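Local coordinates for protein 3-hydroxyisobutyryl-CoA hydrolase (PDB 4HDT) that probably hydrolyses 3-hydroxyisobutyryl-CoA to 3-hydroxyisobutyrate and free CoA, as a zinc-binding member of the crotonase-like superfamily, at residues Arg200-Ala204 and Asp205-Ala209; Pro218-Pro222 and Leu223-Arg227. All blocks are in the same frame, centred on the assembly; numbering follows the deposited sequence.

Interaction 1 of 2, residues Arg200-Ala204 and Asp205-Ala209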
loop_
_atom_site.group_PDB
_atom_site.type_symbol
_atom_site.label_atom_id
_atom_site.label_comp_id
_atom_site.label_asym_id
_atom_site.label_seq_id
_atom_site.Cartn_x
_atom_site.Cartn_y
_atom_site.Cartn_z
ATOM N N ARG A 200 -11.812 -7.734 -20.731
ATOM C CA ARG A 200 -11.918 -8.127 -22.131
ATOM C C ARG A 200 -12.063 -6.903 -23.039
ATOM O O ARG A 200 -11.518 -6.900 -24.138
ATOM C CB ARG A 200 -13.086 -9.108 -22.355
ATOM C CG ARG A 200 -12.878 -10.453 -21.643
ATOM C CD ARG A 200 -13.942 -11.491 -21.962
ATOM N NE ARG A 200 -15.300 -11.201 -21.457
ATOM C CZ ARG A 200 -15.817 -11.625 -20.293
ATOM N NH1 ARG A 200 -15.099 -12.317 -19.406
ATOM N NH2 ARG A 200 -17.059 -11.300 -19.975
ATOM N N ALA A 201 -12.797 -5.890 -22.577
ATOM C CA ALA A 201 -13.034 -4.662 -23.375
ATOM C C ALA A 201 -11.783 -3.785 -23.504
ATOM O O ALA A 201 -11.587 -3.147 -24.527
ATOM C CB ALA A 201 -14.193 -3.848 -22.807
ATOM N N VAL A 202 -10.947 -3.751 -22.468
ATOM C CA VAL A 202 -9.659 -3.024 -22.530
ATOM C C VAL A 202 -8.816 -3.616 -23.647
ATOM O O VAL A 202 -8.233 -2.918 -24.466
ATOM C CB VAL A 202 -8.870 -3.111 -21.198
ATOM C CG1 VAL A 202 -7.462 -2.536 -21.337
ATOM C CG2 VAL A 202 -9.621 -2.422 -20.062
ATOM N N ILE A 203 -8.806 -4.941 -23.705
ATOM C CA ILE A 203 -8.016 -5.644 -24.685
ATOM C C ILE A 203 -8.587 -5.481 -26.108
ATOM O O ILE A 203 -7.842 -5.391 -27.080
ATOM C CB ILE A 203 -7.918 -7.139 -24.311
ATOM C CG1 ILE A 203 -7.055 -7.301 -23.044
ATOM C CG2 ILE A 203 -7.322 -7.967 -25.450
ATOM C CD1 ILE A 203 -7.208 -8.647 -22.357
ATOM N N ALA A 204 -9.906 -5.432 -26.213
ATOM C CA ALA A 204 -10.568 -5.450 -27.520
ATOM C C ALA A 204 -10.840 -4.045 -28.051
ATOM O O ALA A 204 -10.614 -3.772 -29.230
ATOM C CB ALA A 204 -11.858 -6.252 -27.420
ATOM N N ASP A 205 -11.309 -3.154 -27.174
ATOM C CA ASP A 205 -11.808 -1.820 -27.570
ATOM C C ASP A 205 -10.999 -0.646 -26.998
ATOM O O ASP A 205 -11.170 0.505 -27.428
ATOM C CB ASP A 205 -13.267 -1.673 -27.124
ATOM C CG ASP A 205 -14.116 -2.879 -27.490
ATOM O OD1 ASP A 205 -13.993 -3.325 -28.646
ATOM O OD2 ASP A 205 -14.866 -3.388 -26.606
ATOM N N GLY A 206 -10.126 -0.915 -26.023
ATOM C CA GLY A 206 -9.317 0.133 -25.384
ATOM C C GLY A 206 -9.880 0.626 -24.062
ATOM O O GLY A 206 -11.056 0.415 -23.735
ATOM N N VAL A 207 -9.042 1.339 -23.323
ATOM C CA VAL A 207 -9.387 1.819 -21.970
ATOM C C VAL A 207 -10.627 2.687 -21.909
ATOM O O VAL A 207 -11.518 2.482 -21.084
ATOM C CB VAL A 207 -8.235 2.653 -21.354
ATOM C CG1 VAL A 207 -8.678 3.321 -20.057
ATOM C CG2 VAL A 207 -7.029 1.777 -21.114
ATOM N N ASP A 208 -10.652 3.721 -22.746
ATOM C CA ASP A 208 -11.731 4.686 -22.680
ATOM C C ASP A 208 -13.065 4.041 -23.027
ATOM O O ASP A 208 -14.056 4.296 -22.341
ATOM C CB ASP A 208 -11.434 5.906 -23.570
ATOM C CG ASP A 208 -10.425 6.862 -22.939
ATOM O OD1 ASP A 208 -9.904 6.600 -21.833
ATOM O OD2 ASP A 208 -10.180 7.931 -23.531
ATOM N N ALA A 209 -13.089 3.174 -24.050
ATOM C CA ALA A 209 -14.313 2.431 -24.409
ATOM C C ALA A 209 -14.730 1.469 -23.287
ATOM O O ALA A 209 -15.908 1.341 -22.965
ATOM C CB ALA A 209 -14.100 1.640 -25.698
#
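A glycine break between two consecutive helices is built here, where the carbonyl of Ala201 meets the backbone N-H groups of Asp205 and Gly206. Asp205 N donates to Ala201 O at 2.7 Å with an N-H...O angle of 156°, which closes the last well-formed turn of helix 195-205. Gly206 N then shares a weak, bent pair of bonds, reaching Ala201 O at 3.1 Å and Val202 O at 3.2 Å. Ala201 O is thus gripped by two donors, while the N-H of Gly206 is divided between two acceptors as the helix frays. At Gly206 the chain leaves helical geometry with a positive phi of 98°, a backbone conformation readily open to a residue without a side chain. The same residue occupies the N-cap position of the next helix, so one glycine closes the first helix and opens the second. The carboxylate of Asp205, swung beside its own backbone N (chi1 -47°), lies back over the final turn, where OD2 comes to 3.9 Å from Ala201 CB. On the other flank of the turn, Val202 CG1 and Val207 CG2 meet at 4.3 Å in a light apolar contact across the break. Beyond the glycine, helix 207-214 folds back against helix 195-205, with Ala210 resting on both Ala201 and Val202 and His214 on Ala201.

Interaction 2 of 2, residues Pro218-Pro222 and Leu223-Arg227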
loop_
_atom_site.group_PDB
_atom_site.type_symbol
_atom_site.label_atom_id
_atom_site.label_comp_id
_atom_site.label_asym_id
_atom_site.label_seq_id
_atom_site.Cartn_x
_atom_site.Cartn_y
_atom_site.Cartn_z
ATOM N N PRO A 218 -19.636 5.267 -7.970
ATOM C CA PRO A 218 -19.438 4.447 -6.791
ATOM C C PRO A 218 -20.551 4.647 -5.785
ATOM O O PRO A 218 -21.186 5.693 -5.779
ATOM C CB PRO A 218 -18.096 4.920 -6.201
ATOM C CG PRO A 218 -17.695 6.113 -6.988
ATOM C CD PRO A 218 -18.544 6.220 -8.202
ATOM N N PRO A 219 -20.756 3.662 -4.920
ATOM C CA PRO A 219 -21.707 3.920 -3.853
ATOM C C PRO A 219 -21.127 4.865 -2.808
ATOM O O PRO A 219 -19.966 5.309 -2.880
ATOM C CB PRO A 219 -21.946 2.543 -3.274
ATOM C CG PRO A 219 -20.700 1.796 -3.518
ATOM C CD PRO A 219 -20.136 2.337 -4.806
ATOM N N ALA A 220 -21.988 5.253 -1.880
ATOM C CA ALA A 220 -21.588 6.039 -0.734
ATOM C C ALA A 220 -20.329 5.498 -0.047
ATOM O O ALA A 220 -20.187 4.301 0.154
ATOM C CB ALA A 220 -22.741 6.049 0.260
ATOM N N SER A 221 -19.399 6.402 0.251
ATOM C CA SER A 221 -18.165 6.115 0.994
ATOM C C SER A 221 -18.422 6.253 2.508
ATOM O O SER A 221 -18.658 7.346 3.010
ATOM C CB SER A 221 -17.037 7.056 0.563
ATOM O OG SER A 221 -15.944 7.116 1.475
ATOM N N PRO A 222 -18.376 5.147 3.255
ATOM C CA PRO A 222 -18.508 5.323 4.697
ATOM C C PRO A 222 -17.365 6.115 5.295
ATOM O O PRO A 222 -17.542 6.852 6.248
ATOM C CB PRO A 222 -18.507 3.882 5.230
ATOM C CG PRO A 222 -18.705 3.005 4.052
ATOM C CD PRO A 222 -18.187 3.733 2.878
ATOM N N LEU A 223 -16.161 6.014 4.727
ATOM C CA LEU A 223 -15.095 6.812 5.261
ATOM C C LEU A 223 -15.353 8.312 5.121
ATOM O O LEU A 223 -15.071 9.102 6.036
ATOM C CB LEU A 223 -13.747 6.419 4.603
ATOM C CG LEU A 223 -12.524 6.483 5.477
ATOM C CD1 LEU A 223 -12.726 5.815 6.816
ATOM C CD2 LEU A 223 -11.392 5.771 4.727
ATOM N N ALA A 224 -15.850 8.743 3.962
ATOM C CA ALA A 224 -16.213 10.132 3.743
ATOM C C ALA A 224 -17.224 10.624 4.779
ATOM O O ALA A 224 -17.124 11.743 5.242
ATOM C CB ALA A 224 -16.741 10.368 2.337
ATOM N N GLU A 225 -18.184 9.787 5.118
ATOM C CA GLU A 225 -19.153 10.168 6.151
ATOM C C GLU A 225 -18.543 10.304 7.549
ATOM O O GLU A 225 -19.154 10.966 8.402
ATOM C CB GLU A 225 -20.285 9.150 6.184
ATOM C CG GLU A 225 -21.067 9.133 4.884
ATOM C CD GLU A 225 -22.361 8.340 4.974
ATOM O OE1 GLU A 225 -22.705 7.875 6.078
ATOM O OE2 GLU A 225 -23.038 8.188 3.928
ATOM N N GLN A 226 -17.410 9.653 7.811
ATOM C CA GLN A 226 -16.723 9.737 9.110
ATOM C C GLN A 226 -15.761 10.910 9.186
ATOM O O GLN A 226 -15.084 11.051 10.195
ATOM C CB GLN A 226 -15.920 8.474 9.416
ATOM C CG GLN A 226 -16.660 7.167 9.262
ATOM C CD GLN A 226 -18.060 7.213 9.777
ATOM O OE1 GLN A 226 -18.298 7.541 10.950
ATOM N NE2 GLN A 226 -19.023 6.865 8.919
ATOM N N ARG A 227 -15.629 11.697 8.115
ATOM C CA ARG A 227 -14.574 12.717 8.095
ATOM C C ARG A 227 -14.627 13.744 9.238
ATOM O O ARG A 227 -13.598 14.250 9.673
ATOM C CB ARG A 227 -14.537 13.484 6.771
ATOM C CG ARG A 227 -13.287 14.364 6.711
ATOM C CD ARG A 227 -13.032 14.885 5.347
ATOM N NE ARG A 227 -12.173 16.060 5.366
ATOM C CZ ARG A 227 -11.919 16.772 4.285
ATOM N NH1 ARG A 227 -12.475 16.416 3.126
ATOM N NH2 ARG A 227 -11.146 17.837 4.369
#
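Ser221 caps the short, weakly bonded helix 222-225, its hydroxyl OG accepting from Ala224 N at 3.0 Å in a nearly straight bond (N-H...O 165°). Pointing OG away from its own backbone N (chi1 163°) carries the oxygen over the first turn, where it also lies 3.5 Å from the methyl CB of Ala224. The backbone carbonyl of Ser221 adds a longer bond, Glu225 N to Ser221 O at 3.3 Å, which begins the helical pattern. Pro222 fills the first helical position, where its lack of an N-H costs no helical bond, and its carbonyl is an acceptor. The side chain of Gln226, bent at chi2 (-41°), folds back so that NE2 reaches Pro222 O at 3.1 Å; Gln226 N gives the same oxygen a weak second bond. OE1 of that amide is held by Trp229 NE1. Leu223 follows Pro222 directly, its CB at 3.9 Å from Ser221 OG. Asp179 OD1 binds both Ser221 OG and Leu223 N, tying the capped turn to helix 177-183. Against that helix Ser221 also packs on Val182 and Leu223 on Met183, while helix 227-233 begins just after Gln226.

How the interactions relate
The two contacts lie in series along the chain, joined by the rest of helix 207-214 and the start of the loop that follows it. The centres of interactions 1 and 2 are 29 Å apart and the nearest atoms of interactions 1 and 2 about 15 Å apart, so they do not touch. Both manage helix ends, by different means: interaction 1 uses the backbone of a glycine that serves two helices, interaction 2 a serine hydroxyl backed by an aspartate of another helix. Interaction 1 has the Ala201 side chain about 11 Å from a bound zinc ion and about 10 Å from the side chain of Asp196, a zinc-binding residue whose metal is not bound to this chain in the model; interaction 2 lies away from the zinc sites.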